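Local coordinates for microcompartments protein (Desulfitobacterium hafniense, PDB 3NWG), which probably serves as a shell protein of a bacterial microcompartment, its two BMC domains joined in one chain resembling the PduT type, at residues E125-M130 and K135-L140; A112-K117 and V151-M156. All coordinates share one frame; numbering follows the deposited sequence.

Contact 1 of 2, residues E125-M130 and K135-L140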
loop_
_atom_site.group_PDB
_atom_site.type_symbol
_atom_site.label_atom_id
_atom_site.label_comp_id
_atom_site.label_asym_id
_atom_site.label_seq_id
_atom_site.Cartn_x
_atom_site.Cartn_y
_atom_site.Cartn_z
ATOM N N GLU A 125 3.462 -14.432 -14.654
ATOM C CA GLU A 125 3.767 -14.354 -13.227
ATOM C C GLU A 125 3.834 -15.718 -12.549
ATOM O O GLU A 125 3.278 -16.708 -13.027
ATOM C CB GLU A 125 2.802 -13.410 -12.486
ATOM C CG GLU A 125 1.446 -13.983 -12.098
ATOM C CD GLU A 125 0.590 -12.979 -11.316
ATOM O OE1 GLU A 125 -0.588 -13.295 -10.989
ATOM O OE2 GLU A 125 1.089 -11.863 -11.030
ATOM N N ILE A 126 4.548 -15.745 -11.435
ATOM C CA ILE A 126 4.625 -16.907 -10.577
ATOM C C ILE A 126 4.191 -16.485 -9.181
ATOM O O ILE A 126 4.611 -15.449 -8.674
ATOM C CB ILE A 126 6.049 -17.502 -10.567
ATOM C CG1 ILE A 126 6.333 -18.172 -11.921
ATOM C CG2 ILE A 126 6.221 -18.473 -9.409
ATOM C CD1 ILE A 126 7.766 -18.687 -12.119
ATOM N N ARG A 127 3.327 -17.274 -8.565
ATOM C CA ARG A 127 2.943 -16.980 -7.205
ATOM C C ARG A 127 3.247 -18.153 -6.310
ATOM O O ARG A 127 2.565 -19.170 -6.334
ATOM C CB ARG A 127 1.476 -16.566 -7.115
ATOM C CG ARG A 127 1.155 -15.259 -7.828
ATOM C CD ARG A 127 1.211 -14.056 -6.912
ATOM N NE ARG A 127 0.163 -13.112 -7.301
ATOM C CZ ARG A 127 -1.040 -13.032 -6.723
ATOM N NH1 ARG A 127 -1.930 -12.148 -7.165
ATOM N NH2 ARG A 127 -1.357 -13.828 -5.698
ATOM N N ILE A 128 4.322 -17.988 -5.553
ATOM C CA ILE A 128 4.690 -18.859 -4.452
ATOM C C ILE A 128 3.872 -18.449 -3.213
ATOM O O ILE A 128 3.713 -17.254 -2.946
ATOM C CB ILE A 128 6.211 -18.709 -4.203
ATOM C CG1 ILE A 128 6.984 -19.845 -4.865
ATOM C CG2 ILE A 128 6.550 -18.687 -2.727
ATOM C CD1 ILE A 128 6.945 -19.847 -6.371
ATOM N N GLY A 129 3.338 -19.412 -2.467
ATOM C CA GLY A 129 2.604 -19.070 -1.241
ATOM C C GLY A 129 1.129 -19.447 -1.266
ATOM O O GLY A 129 0.802 -20.638 -1.206
HETATM N N MSE A 130 0.219 -18.465 -1.299
HETATM C CA MSE A 130 0.499 -17.039 -1.061
HETATM C C MSE A 130 -0.502 -16.552 0.002
HETATM O O MSE A 130 -0.957 -15.399 -0.037
HETATM C CB MSE A 130 0.334 -16.175 -2.333
HETATM C CG MSE A 130 0.196 -16.911 -3.682
HETATM SE SE MSE A 130 -1.583 -17.688 -4.139
HETATM C CE MSE A 130 -2.758 -16.133 -3.856
ATOM N N LYS A 135 -0.558 -23.712 -2.265
ATOM C CA LYS A 135 -0.729 -23.753 -3.720
ATOM C C LYS A 135 0.055 -22.640 -4.395
ATOM O O LYS A 135 0.010 -21.483 -3.977
ATOM C CB LYS A 135 -2.215 -23.623 -4.108
ATOM C CG LYS A 135 -3.089 -24.851 -3.834
ATOM C CD LYS A 135 -4.533 -24.577 -4.233
ATOM C CE LYS A 135 -5.433 -25.770 -3.940
ATOM N NZ LYS A 135 -6.893 -25.430 -3.992
ATOM N N SER A 136 0.773 -23.001 -5.444
ATOM C CA SER A 136 1.511 -22.038 -6.210
ATOM C C SER A 136 0.980 -22.107 -7.636
ATOM O O SER A 136 0.355 -23.102 -8.014
ATOM C CB SER A 136 3.009 -22.367 -6.155
ATOM O OG SER A 136 3.476 -22.442 -4.819
ATOM N N PHE A 137 1.208 -21.052 -8.417
ATOM C CA PHE A 137 0.822 -21.076 -9.814
ATOM C C PHE A 137 1.666 -20.225 -10.755
ATOM O O PHE A 137 2.297 -19.255 -10.339
ATOM C CB PHE A 137 -0.675 -20.796 -9.986
ATOM C CG PHE A 137 -1.076 -19.388 -9.700
ATOM C CD1 PHE A 137 -1.600 -19.046 -8.451
ATOM C CD2 PHE A 137 -0.971 -18.402 -10.694
ATOM C CE1 PHE A 137 -1.997 -17.730 -8.186
ATOM C CE2 PHE A 137 -1.360 -17.084 -10.442
ATOM C CZ PHE A 137 -1.881 -16.744 -9.186
ATOM N N VAL A 138 1.681 -20.635 -12.025
ATOM C CA VAL A 138 2.337 -19.902 -13.097
ATOM C C VAL A 138 1.325 -19.569 -14.195
ATOM O O VAL A 138 0.464 -20.387 -14.521
ATOM C CB VAL A 138 3.587 -20.657 -13.658
ATOM C CG1 VAL A 138 3.218 -22.006 -14.233
ATOM C CG2 VAL A 138 4.331 -19.819 -14.696
ATOM N N THR A 139 1.409 -18.344 -14.716
ATOM C CA THR A 139 0.644 -17.948 -15.895
ATOM C C THR A 139 1.612 -17.625 -17.029
ATOM O O THR A 139 2.727 -17.140 -16.787
ATOM C CB THR A 139 -0.252 -16.718 -15.652
ATOM O OG1 THR A 139 0.569 -15.599 -15.291
ATOM C CG2 THR A 139 -1.294 -16.977 -14.561
ATOM N N LEU A 140 1.183 -17.909 -18.257
ATOM C CA LEU A 140 1.965 -17.623 -19.446
ATOM C C LEU A 140 1.076 -17.274 -20.648
ATOM O O LEU A 140 -0.105 -17.592 -20.655
ATOM C CB LEU A 140 2.934 -18.772 -19.758
ATOM C CG LEU A 140 2.647 -20.292 -19.798
ATOM C CD1 LEU A 140 1.782 -20.828 -18.673
ATOM C CD2 LEU A 140 2.098 -20.721 -21.132
#
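Phe-137 lays one face of its ring against Arg-127, its hydrogen-bonded partner in an antiparallel beta hairpin; the axes of segments 125-127 and 136-140 run at 174°. Arg-127 CB stands 4.0 Å from the centroid of the Phe-137 ring and 20° off the ring normal, which meets the criterion for a CH-pi contact. The next carbon helps: Arg-127 CG comes within 3.6 Å of Phe-137 CZ, near the rim. Phe-137 chi1 of 71° sets the phenyl group between its own backbone N and carbonyl carbon, leaning over the neighbouring strand. At the ring edge, near its plane, lies Glu-125 OE1, 3.9 Å from Phe-137 CE2. Glu-125 OE1 is also 3.8 Å from Arg-127 NE, a long charge pairing in which no N-H points at the oxygen. Selenomethionine Met-130 approaches the ring obliquely in a Met-aromatic contact, Met-130 SE to Phe-137 CE1 4.1 Å.

Backbone bonds fix the register. Arg-127 N gives to Phe-137 O at 2.9 Å, and Phe-137 N returns a bond to Arg-127 O; beyond them Thr-139 N reaches Glu-125 O at 3.0 Å. On the other face Ile-126 and Val-138 lie side by side.

Strand 96-102 flanks strand 136-142 on its other side, through backbone bonds such as Val-138 with Ile-100. Helix 105-117 packs on Ile-126 through Leu-108, while Ile-13 of a second subunit touches Phe-137.

Contact 2 of 2, residues A112-K117 and V151-M156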
loop_
_atom_site.group_PDB
_atom_site.type_symbol
_atom_site.label_atom_id
_atom_site.label_comp_id
_atom_site.label_asym_id
_atom_site.label_seq_id
_atom_site.Cartn_x
_atom_site.Cartn_y
_atom_site.Cartn_z
ATOM N N ALA A 112 6.867 -24.581 -14.349
ATOM C CA ALA A 112 7.163 -23.306 -14.987
ATOM C C ALA A 112 8.375 -23.446 -15.913
ATOM O O ALA A 112 8.351 -22.969 -17.037
ATOM C CB ALA A 112 7.387 -22.214 -13.944
ATOM N N ASP A 113 9.417 -24.130 -15.439
ATOM C CA ASP A 113 10.662 -24.258 -16.182
ATOM C C ASP A 113 10.448 -25.108 -17.424
ATOM O O ASP A 113 10.915 -24.762 -18.509
ATOM C CB ASP A 113 11.772 -24.835 -15.288
ATOM C CG ASP A 113 13.093 -25.039 -16.036
ATOM O OD1 ASP A 113 13.759 -24.037 -16.424
ATOM O OD2 ASP A 113 13.468 -26.225 -16.226
ATOM N N THR A 114 9.727 -26.213 -17.272
ATOM C CA THR A 114 9.389 -27.035 -18.423
ATOM C C THR A 114 8.495 -26.248 -19.400
ATOM O O THR A 114 8.704 -26.280 -20.608
ATOM C CB THR A 114 8.752 -28.383 -17.998
ATOM O OG1 THR A 114 9.723 -29.160 -17.278
ATOM C CG2 THR A 114 8.302 -29.192 -19.225
ATOM N N ALA A 115 7.527 -25.511 -18.874
ATOM C CA ALA A 115 6.673 -24.701 -19.732
ATOM C C ALA A 115 7.516 -23.731 -20.548
ATOM O O ALA A 115 7.433 -23.725 -21.763
ATOM C CB ALA A 115 5.606 -23.955 -18.918
ATOM N N ALA A 116 8.352 -22.938 -19.890
ATOM C CA ALA A 116 9.165 -21.939 -20.590
ATOM C C ALA A 116 10.115 -22.560 -21.617
ATOM O O ALA A 116 10.439 -21.937 -22.624
ATOM C CB ALA A 116 9.928 -21.092 -19.606
ATOM N N LYS A 117 10.540 -23.794 -21.378
ATOM C CA LYS A 117 11.521 -24.419 -22.241
ATOM C C LYS A 117 10.909 -24.945 -23.531
ATOM O O LYS A 117 11.627 -25.226 -24.499
ATOM C CB LYS A 117 12.267 -25.525 -21.499
ATOM C CG LYS A 117 13.441 -25.015 -20.698
ATOM C CD LYS A 117 13.949 -26.084 -19.744
ATOM C CE LYS A 117 15.265 -25.657 -19.107
ATOM N NZ LYS A 117 15.638 -26.458 -17.896
ATOM N N VAL A 151 1.686 -25.823 -21.691
ATOM C CA VAL A 151 1.137 -26.274 -20.426
ATOM C C VAL A 151 0.996 -27.790 -20.338
ATOM O O VAL A 151 1.104 -28.342 -19.249
ATOM C CB VAL A 151 -0.158 -25.517 -19.908
ATOM C CG1 VAL A 151 -0.285 -24.102 -20.474
ATOM C CG2 VAL A 151 -1.413 -26.356 -20.073
ATOM N N ALA A 152 0.787 -28.465 -21.467
ATOM C CA ALA A 152 0.666 -29.925 -21.452
ATOM C C ALA A 152 1.986 -30.554 -21.002
ATOM O O ALA A 152 1.990 -31.511 -20.223
ATOM C CB ALA A 152 0.252 -30.447 -22.811
ATOM N N ALA A 153 3.090 -29.980 -21.488
ATOM C CA ALA A 153 4.442 -30.383 -21.110
ATOM C C ALA A 153 4.766 -29.968 -19.675
ATOM O O ALA A 153 5.256 -30.774 -18.885
ATOM C CB ALA A 153 5.466 -29.797 -22.074
ATOM N N GLY A 154 4.480 -28.711 -19.347
ATOM C CA GLY A 154 4.617 -28.216 -17.993
ATOM C C GLY A 154 3.882 -29.052 -16.961
ATOM O O GLY A 154 4.197 -28.989 -15.779
ATOM N N VAL A 155 2.928 -29.858 -17.406
ATOM C CA VAL A 155 2.073 -30.597 -16.502
ATOM C C VAL A 155 2.434 -32.069 -16.390
ATOM O O VAL A 155 2.202 -32.680 -15.348
ATOM C CB VAL A 155 0.577 -30.380 -16.867
ATOM C CG1 VAL A 155 -0.280 -31.600 -16.554
ATOM C CG2 VAL A 155 0.049 -29.156 -16.135
HETATM N N MSE A 156 3.009 -32.640 -17.446
HETATM C CA MSE A 156 3.378 -34.059 -17.438
HETATM C C MSE A 156 3.965 -34.566 -16.095
HETATM O O MSE A 156 3.375 -35.442 -15.446
HETATM C CB MSE A 156 4.337 -34.361 -18.585
HETATM C CG MSE A 156 3.670 -34.628 -19.923
HETATM SE SE MSE A 156 2.565 -36.268 -19.974
HETATM C CE MSE A 156 3.910 -37.624 -19.456
#
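Thr-114 and Ala-153 meet where two helices of the second BMC domain, an alpha+beta fold with helices packed on an antiparallel sheet, come close together. The axes of their short segments approach to 7.5 Å at 146° between N-to-C directions, a roughly antiparallel crossing. Gly-154, with no side chain, lies opposite the small Ala-115, consistent with the close axes: Ala-115 CA and Gly-154 CA are 4.4 Å apart, and Ala-115 N lies 4.1 Å from Gly-154 CA.

Beside this point, and equally part of the packed region, Thr-114 faces the second helix with its methyl group. Thr-114 CG2, anti to the backbone N, touches both the main chain of Ala-153 and, at 4.1 Å, Ala-153 CB. The hydroxyl does not serve the interface; Thr-114 OG1 turns back to bond Val-110 O in its own helix. Van der Waals packing thus accounts for the contact, in keeping with the modest 158 Å² buried between the segments.

Ala-115 and Gly-154 are buried, whereas the outer edge of the packed part, at Thr-114 and Ala-153, is partly exposed. Val-151 turns inward to Val-169 and Ile-100 of the sheet. The solvent side is formed by the exposed Lys-117, Ala-152 and Met-156, which meet nothing across the contact. There Lys-117 NZ forms a 2.7 Å salt bridge with the syn lone pair of Asp-113 OD2, and Asp-113 OD1 accepts a bond from His-78 N. At the interface itself, the nearest approach is Thr-114 CG2 to Ala-153 O, 3.4 Å.

Both contacts belong to the second BMC domain, with centres about 14 Å apart. Along the chain, contact 1 is nested inside the loop closed by contact 2: helix 105-117 leads into strand 122-127, the hairpin turns into strand 136-142, and helix 144-160 follows. Contact 1 joins the outermost strand of the sheet, within this chain, to its neighbour, and contact 2 pairs the helices that precede and follow the hairpin. They touch directly: Ala-112 CB packs 4.0 Å from Val-138 CG2, and Leu-140 CD2 lies 4.2 Å from Val-151 CG1, so the helix pair packs on the sheet through these apolar side chains, giving the compact domain that would probably form part of a microcompartment shell.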